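Putative lipoprotein (Bacteroides fragilis, PDB 3QNK) probably binds glycans at the outer membrane, as a SusD-like lipoprotein that would work with a partner transporter in nutrient uptake. Local coordinates at residues W386-N397 against E442-Q452; I31-Q39 against Y250-M258. All blocks are in the same frame, centred on the assembly; numbering follows the deposited sequence.

Contact 1: residues W386-N397 against E442-Q452; sequences WIILRYAEIYLN and ERRIEFAFEEQ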
loop_
_atom_site.group_PDB
_atom_site.type_symbol
_atom_site.label_atom_id
_atom_site.label_comp_id
_atom_site.label_asym_id
_atom_site.label_seq_id
_atom_site.Cartn_x
_atom_site.Cartn_y
_atom_site.Cartn_z
ATOM N N TRP B 386 -5.008 -21.922 -3.645
ATOM C CA TRP B 386 -4.614 -21.246 -4.880
ATOM C C TRP B 386 -3.425 -21.966 -5.498
ATOM O O TRP B 386 -2.322 -21.899 -4.958
ATOM C CB TRP B 386 -4.303 -19.757 -4.620
ATOM C CG TRP B 386 -4.151 -18.963 -5.880
ATOM C CD1 TRP B 386 -3.032 -18.311 -6.311
ATOM C CD2 TRP B 386 -5.148 -18.780 -6.904
ATOM N NE1 TRP B 386 -3.269 -17.720 -7.539
ATOM C CE2 TRP B 386 -4.556 -18.005 -7.930
ATOM C CE3 TRP B 386 -6.462 -19.251 -7.083
ATOM C CZ2 TRP B 386 -5.250 -17.656 -9.094
ATOM C CZ3 TRP B 386 -7.139 -18.923 -8.248
ATOM C CH2 TRP B 386 -6.548 -18.108 -9.223
ATOM N N ILE B 387 -3.666 -22.693 -6.593
ATOM C CA ILE B 387 -2.623 -23.473 -7.260
ATOM C C ILE B 387 -1.993 -22.633 -8.368
ATOM O O ILE B 387 -2.552 -22.487 -9.471
ATOM C CB ILE B 387 -3.141 -24.829 -7.766
ATOM C CG1 ILE B 387 -3.846 -25.574 -6.611
ATOM C CG2 ILE B 387 -1.984 -25.628 -8.350
ATOM C CD1 ILE B 387 -4.735 -26.739 -7.023
ATOM N N ILE B 388 -0.819 -22.088 -8.057
ATOM C CA ILE B 388 -0.062 -21.236 -8.970
ATOM C C ILE B 388 0.505 -22.117 -10.096
ATOM O O ILE B 388 0.418 -21.737 -11.246
ATOM C CB ILE B 388 1.019 -20.400 -8.193
ATOM C CG1 ILE B 388 0.330 -19.459 -7.156
ATOM C CG2 ILE B 388 1.867 -19.573 -9.151
ATOM C CD1 ILE B 388 1.181 -18.963 -5.998
ATOM N N LEU B 389 1.004 -23.306 -9.787
ATOM C CA LEU B 389 1.538 -24.197 -10.809
ATOM C C LEU B 389 0.983 -25.634 -10.648
ATOM O O LEU B 389 1.147 -26.257 -9.590
ATOM C CB LEU B 389 3.083 -24.205 -10.787
ATOM C CG LEU B 389 3.842 -22.877 -10.992
ATOM C CD1 LEU B 389 5.314 -23.037 -10.548
ATOM C CD2 LEU B 389 3.798 -22.443 -12.439
ATOM N N ARG B 390 0.300 -26.121 -11.713
ATOM C CA ARG B 390 -0.290 -27.458 -11.877
ATOM C C ARG B 390 0.447 -28.253 -12.956
ATOM O O ARG B 390 0.876 -27.665 -13.956
ATOM C CB ARG B 390 -1.739 -27.329 -12.336
ATOM C CG ARG B 390 -2.820 -27.181 -11.293
ATOM C CD ARG B 390 -4.076 -26.663 -12.009
ATOM N NE ARG B 390 -4.608 -27.699 -12.879
ATOM C CZ ARG B 390 -5.457 -27.520 -13.875
ATOM N NH1 ARG B 390 -5.924 -26.314 -14.150
ATOM N NH2 ARG B 390 -5.873 -28.550 -14.584
ATOM N N TYR B 391 0.480 -29.588 -12.831
ATOM C CA TYR B 391 1.112 -30.463 -13.829
ATOM C C TYR B 391 0.479 -30.303 -15.247
ATOM O O TYR B 391 1.207 -30.394 -16.235
ATOM C CB TYR B 391 1.049 -31.928 -13.377
ATOM C CG TYR B 391 1.960 -32.883 -14.124
ATOM C CD1 TYR B 391 3.228 -32.487 -14.547
ATOM C CD2 TYR B 391 1.589 -34.207 -14.334
ATOM C CE1 TYR B 391 4.077 -33.367 -15.215
ATOM C CE2 TYR B 391 2.443 -35.106 -14.975
ATOM C CZ TYR B 391 3.688 -34.683 -15.412
ATOM O OH TYR B 391 4.540 -35.573 -16.016
ATOM N N ALA B 392 -0.845 -30.004 -15.338
ATOM C CA ALA B 392 -1.552 -29.805 -16.606
ATOM C C ALA B 392 -0.870 -28.766 -17.516
ATOM O O ALA B 392 -0.872 -28.933 -18.739
ATOM C CB ALA B 392 -2.980 -29.383 -16.343
ATOM N N GLU B 393 -0.270 -27.710 -16.917
ATOM C CA GLU B 393 0.394 -26.641 -17.646
ATOM C C GLU B 393 1.625 -27.123 -18.396
ATOM O O GLU B 393 1.908 -26.607 -19.482
ATOM C CB GLU B 393 0.793 -25.528 -16.695
ATOM C CG GLU B 393 0.702 -24.172 -17.349
ATOM C CD GLU B 393 1.198 -23.030 -16.492
ATOM O OE1 GLU B 393 0.670 -22.848 -15.364
ATOM O OE2 GLU B 393 2.110 -22.311 -16.966
ATOM N N ILE B 394 2.377 -28.093 -17.820
ATOM C CA ILE B 394 3.577 -28.639 -18.444
ATOM C C ILE B 394 3.200 -29.148 -19.836
ATOM O O ILE B 394 3.813 -28.740 -20.814
ATOM C CB ILE B 394 4.217 -29.727 -17.542
ATOM C CG1 ILE B 394 4.500 -29.186 -16.118
ATOM C CG2 ILE B 394 5.444 -30.395 -18.161
ATOM C CD1 ILE B 394 5.333 -27.906 -16.010
ATOM N N TYR B 395 2.115 -29.919 -19.928
ATOM C CA TYR B 395 1.636 -30.488 -21.176
ATOM C C TYR B 395 1.256 -29.422 -22.201
ATOM O O TYR B 395 1.639 -29.536 -23.375
ATOM C CB TYR B 395 0.443 -31.395 -20.905
ATOM C CG TYR B 395 0.818 -32.645 -20.148
ATOM C CD1 TYR B 395 1.357 -33.744 -20.805
ATOM C CD2 TYR B 395 0.633 -32.733 -18.769
ATOM C CE1 TYR B 395 1.710 -34.895 -20.116
ATOM C CE2 TYR B 395 0.986 -33.884 -18.066
ATOM C CZ TYR B 395 1.527 -34.964 -18.746
ATOM O OH TYR B 395 1.866 -36.125 -18.102
ATOM N N LEU B 396 0.538 -28.384 -21.761
ATOM C CA LEU B 396 0.048 -27.320 -22.635
ATOM C C LEU B 396 1.161 -26.348 -23.058
ATOM O O LEU B 396 1.172 -25.941 -24.212
ATOM C CB LEU B 396 -1.136 -26.589 -21.980
ATOM C CG LEU B 396 -2.441 -27.409 -21.954
ATOM C CD1 LEU B 396 -3.508 -26.746 -21.143
ATOM C CD2 LEU B 396 -2.963 -27.650 -23.338
ATOM N N ASN B 397 2.136 -26.050 -22.174
ATOM C CA ASN B 397 3.307 -25.238 -22.517
ATOM C C ASN B 397 4.160 -25.982 -23.535
ATOM O O ASN B 397 4.647 -25.385 -24.487
ATOM C CB ASN B 397 4.139 -24.919 -21.266
ATOM C CG ASN B 397 3.457 -24.022 -20.259
ATOM O OD1 ASN B 397 2.375 -23.491 -20.489
ATOM N ND2 ASN B 397 4.092 -23.819 -19.121
ATOM N N GLU B 442 -7.829 -25.291 -25.929
ATOM C CA GLU B 442 -7.664 -26.207 -24.789
ATOM C C GLU B 442 -7.105 -25.500 -23.568
ATOM O O GLU B 442 -7.531 -25.767 -22.442
ATOM C CB GLU B 442 -6.762 -27.420 -25.125
ATOM C CG GLU B 442 -7.529 -28.587 -25.715
ATOM C CD GLU B 442 -8.653 -29.148 -24.867
ATOM O OE1 GLU B 442 -8.453 -29.335 -23.644
ATOM O OE2 GLU B 442 -9.748 -29.380 -25.431
ATOM N N ARG B 443 -6.143 -24.616 -23.792
ATOM C CA ARG B 443 -5.532 -23.854 -22.721
ATOM C C ARG B 443 -6.572 -22.984 -22.011
ATOM O O ARG B 443 -6.557 -22.861 -20.782
ATOM C CB ARG B 443 -4.406 -22.976 -23.276
ATOM C CG ARG B 443 -3.405 -22.681 -22.190
ATOM C CD ARG B 443 -2.449 -21.573 -22.534
ATOM N NE ARG B 443 -1.581 -21.366 -21.385
ATOM C CZ ARG B 443 -0.408 -21.961 -21.216
ATOM N NH1 ARG B 443 0.081 -22.763 -22.160
ATOM N NH2 ARG B 443 0.301 -21.734 -20.123
ATOM N N ARG B 444 -7.474 -22.383 -22.793
ATOM C CA ARG B 444 -8.488 -21.507 -22.265
ATOM C C ARG B 444 -9.415 -22.270 -21.317
ATOM O O ARG B 444 -9.705 -21.769 -20.238
ATOM C CB ARG B 444 -9.274 -20.830 -23.398
ATOM C CG ARG B 444 -10.310 -19.872 -22.838
ATOM C CD ARG B 444 -11.274 -19.412 -23.872
ATOM N NE ARG B 444 -12.130 -18.367 -23.325
ATOM C CZ ARG B 444 -13.022 -17.690 -24.031
ATOM N NH1 ARG B 444 -13.200 -17.956 -25.317
ATOM N NH2 ARG B 444 -13.756 -16.756 -23.454
ATOM N N ILE B 445 -9.864 -23.467 -21.705
ATOM C CA ILE B 445 -10.774 -24.280 -20.916
ATOM C C ILE B 445 -10.054 -24.864 -19.699
ATOM O O ILE B 445 -10.600 -24.872 -18.584
ATOM C CB ILE B 445 -11.392 -25.380 -21.801
ATOM C CG1 ILE B 445 -12.219 -24.786 -22.963
ATOM C CG2 ILE B 445 -12.201 -26.395 -20.991
ATOM C CD1 ILE B 445 -13.458 -23.891 -22.555
ATOM N N GLU B 446 -8.827 -25.341 -19.907
ATOM C CA GLU B 446 -8.052 -25.936 -18.839
ATOM C C GLU B 446 -7.761 -24.962 -17.730
ATOM O O GLU B 446 -7.883 -25.304 -16.540
ATOM C CB GLU B 446 -6.721 -26.502 -19.370
ATOM C CG GLU B 446 -6.015 -27.440 -18.386
ATOM C CD GLU B 446 -6.823 -28.653 -17.956
ATOM O OE1 GLU B 446 -7.779 -29.029 -18.667
ATOM O OE2 GLU B 446 -6.545 -29.191 -16.868
ATOM N N PHE B 447 -7.333 -23.761 -18.123
ATOM C CA PHE B 447 -6.880 -22.778 -17.153
ATOM C C PHE B 447 -7.871 -21.635 -16.908
ATOM O O PHE B 447 -7.460 -20.609 -16.357
ATOM C CB PHE B 447 -5.473 -22.275 -17.541
ATOM C CG PHE B 447 -4.488 -23.378 -17.244
ATOM C CD1 PHE B 447 -4.158 -23.702 -15.928
ATOM C CD2 PHE B 447 -3.966 -24.158 -18.267
ATOM C CE1 PHE B 447 -3.329 -24.782 -15.646
ATOM C CE2 PHE B 447 -3.105 -25.224 -17.985
ATOM C CZ PHE B 447 -2.818 -25.549 -16.673
ATOM N N ALA B 448 -9.183 -21.853 -17.187
ATOM C CA ALA B 448 -10.187 -20.825 -16.929
ATOM C C ALA B 448 -10.221 -20.509 -15.422
ATOM O O ALA B 448 -10.147 -21.425 -14.612
ATOM C CB ALA B 448 -11.552 -21.282 -17.422
ATOM N N PHE B 449 -10.249 -19.224 -15.052
ATOM C CA PHE B 449 -10.342 -18.715 -13.663
ATOM C C PHE B 449 -9.097 -19.008 -12.872
ATOM O O PHE B 449 -9.130 -18.982 -11.636
ATOM C CB PHE B 449 -11.614 -19.195 -12.924
ATOM C CG PHE B 449 -12.807 -18.939 -13.801
ATOM C CD1 PHE B 449 -13.142 -17.636 -14.178
ATOM C CD2 PHE B 449 -13.502 -20.000 -14.389
ATOM C CE1 PHE B 449 -14.186 -17.395 -15.078
ATOM C CE2 PHE B 449 -14.522 -19.761 -15.308
ATOM C CZ PHE B 449 -14.879 -18.459 -15.622
ATOM N N GLU B 450 -7.975 -19.207 -13.575
ATOM C CA GLU B 450 -6.689 -19.462 -12.922
ATOM C C GLU B 450 -5.696 -18.363 -13.239
ATOM O O GLU B 450 -4.502 -18.613 -13.230
ATOM C CB GLU B 450 -6.144 -20.827 -13.298
ATOM C CG GLU B 450 -6.830 -21.936 -12.525
ATOM C CD GLU B 450 -6.247 -23.291 -12.850
ATOM O OE1 GLU B 450 -5.312 -23.738 -12.141
ATOM O OE2 GLU B 450 -6.675 -23.866 -13.876
ATOM N N GLU B 451 -6.201 -17.143 -13.488
ATOM C CA GLU B 451 -5.429 -15.921 -13.738
ATOM C C GLU B 451 -4.453 -16.057 -14.931
ATOM O O GLU B 451 -3.344 -15.507 -14.880
ATOM C CB GLU B 451 -4.676 -15.469 -12.454
ATOM C CG GLU B 451 -4.704 -13.960 -12.265
ATOM C CD GLU B 451 -3.909 -13.344 -11.122
ATOM O OE1 GLU B 451 -3.898 -13.924 -10.001
ATOM O OE2 GLU B 451 -3.360 -12.232 -11.340
ATOM N N GLN B 452 -4.878 -16.717 -16.028
ATOM C CA GLN B 452 -3.989 -16.855 -17.191
ATOM C C GLN B 452 -4.528 -16.219 -18.458
ATOM O O GLN B 452 -3.752 -15.732 -19.256
ATOM C CB GLN B 452 -3.712 -18.338 -17.471
ATOM C CG GLN B 452 -2.680 -18.987 -16.567
ATOM C CD GLN B 452 -1.761 -19.881 -17.340
ATOM O OE1 GLN B 452 -1.199 -19.524 -18.410
ATOM N NE2 GLN B 452 -1.509 -21.020 -16.743
#
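Leu-396 and Arg-390 close on the Phe-447 ring from two sides. Leu-396 sends CD1 to the edge of the Phe-447 ring, 3.5 Å from CE2. The same methyl rests on CB of Glu-446. The CZ corner of Phe-447 also meets the backbone N and CB of Glu-393, and Ala-392 lies beside it.

Arg-390 reaches across on the CE1 side of the ring. Its chain bends at chi3 (69°), which brings the guanidinium in with Phe-447 CZ over one face. NH2 forms a salt bridge with OE2 of Glu-446. Arg-390 NH1 forms a second salt bridge with OE2 of Glu-450, at 2.6 Å, whose hydrogen bond is bent and weak; this carboxylate is nearly coplanar with the guanidinium. Arg-390 NH1 also donates to the backbone O of Glu-446, at 3.3 Å, from above the carbonyl plane. Arg-318 and Arg-421 share the Glu-446 carboxylate.

Arg-443 is extended from CG to NE. It grips one atom, OD1 of Asn-397, end-on with NH1 at 2.9 Å and NH2 at 2.7 Å. Both bonds lie in the carbonyl plane. Gln-452 OE1 takes a further bond from NH2, which helps fix the guanidinium. Glu-393 OE2 is a long salt-bridge partner of Arg-443 and accepts from Asn-397 ND2; its carboxylate also pairs with Arg-190.

The helix axes of 391-397 and 442-446 run antiparallel, 10.9 Å apart at closest approach, consistent with the alpha-alpha superhelix of this protein. Buried Arg-390 offsets Glu-446 and Glu-450 beside Phe-447, with Arg-318 and Arg-421 adding charge, which probably favours ionised glutamates.

Contact 2: residues I31-Q39 against Y250-M258; sequences ISVDGLQLQ and YNNMMVCNM. With PO4 (phosphate ion), chain F.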
loop_
_atom_site.group_PDB
_atom_site.type_symbol
_atom_site.label_atom_id
_atom_site.label_comp_id
_atom_site.label_asym_id
_atom_site.label_seq_id
_atom_site.Cartn_x
_atom_site.Cartn_y
_atom_site.Cartn_z
ATOM N N ILE B 31 3.954 -13.597 -1.116
ATOM C CA ILE B 31 3.227 -14.064 -2.295
ATOM C C ILE B 31 1.795 -13.536 -2.161
ATOM O O ILE B 31 1.128 -13.803 -1.146
ATOM C CB ILE B 31 3.273 -15.608 -2.478
ATOM C CG1 ILE B 31 4.697 -16.114 -2.711
ATOM C CG2 ILE B 31 2.333 -16.043 -3.620
ATOM C CD1 ILE B 31 4.839 -17.614 -2.456
ATOM N N SER B 32 1.351 -12.749 -3.145
ATOM C CA SER B 32 0.009 -12.158 -3.109
ATOM C C SER B 32 -0.953 -12.878 -4.041
ATOM O O SER B 32 -0.570 -13.286 -5.149
ATOM C CB SER B 32 0.064 -10.687 -3.504
ATOM O OG SER B 32 0.914 -9.963 -2.641
ATOM N N VAL B 33 -2.207 -13.011 -3.594
ATOM C CA VAL B 33 -3.309 -13.589 -4.376
ATOM C C VAL B 33 -4.413 -12.547 -4.490
ATOM O O VAL B 33 -4.870 -12.009 -3.471
ATOM C CB VAL B 33 -3.855 -14.912 -3.786
ATOM C CG1 VAL B 33 -4.805 -15.590 -4.773
ATOM C CG2 VAL B 33 -2.716 -15.847 -3.379
ATOM N N ASP B 34 -4.814 -12.242 -5.720
ATOM C CA ASP B 34 -5.911 -11.313 -5.972
ATOM C C ASP B 34 -7.223 -12.065 -5.792
ATOM O O ASP B 34 -7.643 -12.799 -6.707
ATOM C CB ASP B 34 -5.815 -10.710 -7.382
ATOM C CG ASP B 34 -6.915 -9.714 -7.752
ATOM O OD1 ASP B 34 -7.712 -9.334 -6.846
ATOM O OD2 ASP B 34 -6.956 -9.281 -8.947
ATOM N N GLY B 35 -7.836 -11.898 -4.618
ATOM C CA GLY B 35 -9.103 -12.526 -4.279
ATOM C C GLY B 35 -10.239 -12.160 -5.215
ATOM O O GLY B 35 -11.164 -12.954 -5.399
ATOM N N LEU B 36 -10.146 -10.975 -5.863
ATOM C CA LEU B 36 -11.154 -10.432 -6.760
ATOM C C LEU B 36 -10.922 -10.795 -8.232
ATOM O O LEU B 36 -11.850 -10.618 -9.059
ATOM C CB LEU B 36 -11.232 -8.924 -6.580
ATOM C CG LEU B 36 -11.807 -8.535 -5.234
ATOM C CD1 LEU B 36 -11.198 -7.256 -4.740
ATOM C CD2 LEU B 36 -13.331 -8.486 -5.273
ATOM N N GLN B 37 -9.734 -11.367 -8.544
ATOM C CA GLN B 37 -9.338 -11.837 -9.881
ATOM C C GLN B 37 -9.667 -10.788 -10.930
ATOM O O GLN B 37 -10.423 -11.034 -11.877
ATOM C CB GLN B 37 -10.005 -13.181 -10.191
ATOM C CG GLN B 37 -9.407 -14.361 -9.415
ATOM C CD GLN B 37 -8.055 -14.733 -9.949
ATOM O OE1 GLN B 37 -7.919 -15.195 -11.106
ATOM N NE2 GLN B 37 -7.027 -14.465 -9.133
ATOM N N LEU B 38 -9.101 -9.593 -10.732
ATOM C CA LEU B 38 -9.386 -8.452 -11.560
ATOM C C LEU B 38 -8.880 -8.645 -12.968
ATOM O O LEU B 38 -9.631 -8.363 -13.900
ATOM C CB LEU B 38 -8.882 -7.166 -10.921
ATOM C CG LEU B 38 -9.656 -6.716 -9.653
ATOM C CD1 LEU B 38 -9.258 -5.330 -9.264
ATOM C CD2 LEU B 38 -11.191 -6.748 -9.864
ATOM N N GLN B 39 -7.699 -9.220 -13.152
ATOM C CA GLN B 39 -7.158 -9.527 -14.491
ATOM C C GLN B 39 -8.094 -10.460 -15.290
ATOM O O GLN B 39 -8.253 -10.236 -16.489
ATOM C CB GLN B 39 -5.750 -10.150 -14.394
ATOM C CG GLN B 39 -4.707 -9.198 -13.828
ATOM C CD GLN B 39 -4.401 -8.069 -14.764
ATOM O OE1 GLN B 39 -5.243 -7.202 -15.079
ATOM N NE2 GLN B 39 -3.171 -8.058 -15.203
ATOM N N TYR B 250 -14.266 -8.900 2.880
ATOM C CA TYR B 250 -14.302 -8.043 1.709
ATOM C C TYR B 250 -13.206 -8.410 0.716
ATOM O O TYR B 250 -13.292 -8.008 -0.445
ATOM C CB TYR B 250 -14.206 -6.571 2.157
ATOM C CG TYR B 250 -15.421 -6.106 2.943
ATOM C CD1 TYR B 250 -16.707 -6.229 2.415
ATOM C CD2 TYR B 250 -15.287 -5.534 4.206
ATOM C CE1 TYR B 250 -17.826 -5.774 3.113
ATOM C CE2 TYR B 250 -16.404 -5.077 4.916
ATOM C CZ TYR B 250 -17.673 -5.200 4.363
ATOM O OH TYR B 250 -18.799 -4.776 5.031
ATOM N N ASN B 251 -12.198 -9.198 1.154
ATOM C CA ASN B 251 -11.093 -9.575 0.278
ATOM C C ASN B 251 -10.897 -11.106 0.180
ATOM O O ASN B 251 -10.064 -11.581 -0.611
ATOM C CB ASN B 251 -9.827 -8.857 0.717
ATOM C CG ASN B 251 -9.841 -7.418 0.232
ATOM O OD1 ASN B 251 -9.914 -7.132 -0.984
ATOM N ND2 ASN B 251 -9.857 -6.480 1.168
ATOM N N ASN B 252 -11.741 -11.859 0.923
ATOM C CA ASN B 252 -11.738 -13.313 0.940
ATOM C C ASN B 252 -12.162 -13.843 -0.424
ATOM O O ASN B 252 -13.315 -13.676 -0.817
ATOM C CB ASN B 252 -12.640 -13.848 2.054
ATOM C CG ASN B 252 -12.648 -15.345 2.124
ATOM O OD1 ASN B 252 -13.367 -16.025 1.382
ATOM N ND2 ASN B 252 -11.805 -15.885 2.977
HETATM N N MSE B 253 -11.222 -14.496 -1.123
HETATM C CA MSE B 253 -11.356 -15.061 -2.462
HETATM C C MSE B 253 -12.638 -15.899 -2.653
HETATM O O MSE B 253 -13.276 -15.787 -3.706
HETATM C CB MSE B 253 -10.128 -15.892 -2.795
HETATM C CG MSE B 253 -10.093 -16.310 -4.227
HETATM SE SE MSE B 253 -8.399 -16.938 -4.794
HETATM C CE MSE B 253 -8.676 -16.488 -6.580
HETATM N N MSE B 254 -13.016 -16.717 -1.649
HETATM C CA MSE B 254 -14.209 -17.559 -1.719
HETATM C C MSE B 254 -15.495 -16.739 -1.613
HETATM O O MSE B 254 -16.371 -16.900 -2.458
HETATM C CB MSE B 254 -14.172 -18.620 -0.623
HETATM C CG MSE B 254 -15.279 -19.648 -0.763
HETATM SE SE MSE B 254 -15.654 -20.603 0.878
HETATM C CE MSE B 254 -17.150 -21.776 0.195
ATOM N N VAL B 255 -15.628 -15.887 -0.567
ATOM C CA VAL B 255 -16.829 -15.081 -0.324
ATOM C C VAL B 255 -17.031 -14.099 -1.487
ATOM O O VAL B 255 -18.149 -13.969 -1.974
ATOM C CB VAL B 255 -16.755 -14.381 1.052
ATOM C CG1 VAL B 255 -17.933 -13.435 1.277
ATOM C CG2 VAL B 255 -16.688 -15.408 2.171
ATOM N N CYS B 256 -15.951 -13.496 -1.986
ATOM C CA CYS B 256 -15.985 -12.554 -3.094
ATOM C C CYS B 256 -16.500 -13.161 -4.377
ATOM O O CYS B 256 -17.014 -12.414 -5.195
ATOM C CB CYS B 256 -14.603 -11.963 -3.324
ATOM S SG CYS B 256 -14.144 -10.703 -2.118
ATOM N N ASN B 257 -16.306 -14.472 -4.602
ATOM C CA ASN B 257 -16.698 -15.091 -5.858
ATOM C C ASN B 257 -17.808 -16.125 -5.683
ATOM O O ASN B 257 -18.185 -16.806 -6.650
ATOM C CB ASN B 257 -15.473 -15.677 -6.541
ATOM C CG ASN B 257 -14.483 -14.588 -6.919
ATOM O OD1 ASN B 257 -14.685 -13.809 -7.858
ATOM N ND2 ASN B 257 -13.443 -14.442 -6.130
HETATM N N MSE B 258 -18.398 -16.163 -4.480
HETATM C CA MSE B 258 -19.486 -17.062 -4.151
HETATM C C MSE B 258 -20.845 -16.501 -4.635
HETATM O O MSE B 258 -21.043 -15.279 -4.610
HETATM C CB MSE B 258 -19.500 -17.267 -2.640
HETATM C CG MSE B 258 -20.358 -18.441 -2.172
HETATM SE SE MSE B 258 -20.447 -18.523 -0.218
HETATM C CE MSE B 258 -18.560 -18.609 0.056
HETATM P P PO4 F . -1.539 -10.661 -8.194
HETATM O O1 PO4 F . -1.916 -10.005 -9.619
HETATM O O2 PO4 F . -1.143 -9.524 -7.088
HETATM O O3 PO4 F . -2.645 -11.786 -7.784
HETATM O O4 PO4 F . -0.237 -11.538 -8.370
#
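Met-253, a selenomethionine, lies across the turn at Gly-35 and ends against Gln-37. CG is anti to the backbone N (chi1 -170°) and the chain stays extended beyond it. This carries Met-253 CE to within 3.6 Å of Gln-37 CG, and the two side chains meet at a slant. Val-33 comes at about a right angle to Met-253, with Val-33 CG1 3.8 Å from Met-253 SE. On the other side of Gly-35, Leu-36 splits its two methyls. Leu-36 CD2 touches SG of Cys-256 at 3.9 Å, while CD1 approaches OD1 of Asn-251.

Gly-35 passes close to the partner backbone: its CA is 3.8 Å from CA of Met-253. It sits in a type I beta turn from Asp-34 to Gln-37. Asp-34 OD1 accepts from Leu-36 N, closing an Asx turn, and OD2 accepts from Leu-38 N. Both donors stand above the carboxylate plane. The facing helix 253-257 is weakly bonded and has Asn-252 as its N-cap.

Asn-257 supplies the polar link. Asn-257 ND2 donates to Gly-35 O at 2.8 Å, nearly along the C=O axis, and also to Met-253 O. The amide is thereby held to both segments, and OD1 accepts from Leu-274 N. Gln-37 folds back at chi2 (-73°). Gln-37 NE2 donates to Asp-34 O at 3.0 Å, and also reaches Glu-451.

A phosphate ion, probably from the crystallisation liquor, takes a weak bond from Asp-34 N to O3 and another bond from Arg-125. Arg-507 of the second subunit packs on Tyr-250 and Asn-251.

In the fold
Both contacts are largely buried, but contact 1 is the more enclosed and lies nearer the centre of the chain. Contact 2 brings distant parts of the sequence together as loop against short helix, and its 250-258 side reaches the second subunit. Contact 1 joins two long helices and the strands that flank 238-244. Charge dominates there, whereas contact 2 relies on apolar packing and one hydrogen bond from a side-chain amide. Their centres are about 18 Å apart, yet they touch. Trp-386 of contact 1 packs on Val-33 and Met-253, with Trp-386 CZ3 3.3 Å from Met-253 CE. Glu-451 and Gln-37 probably share a hydrogen bond. Strand 238-244 lies beside both contacts.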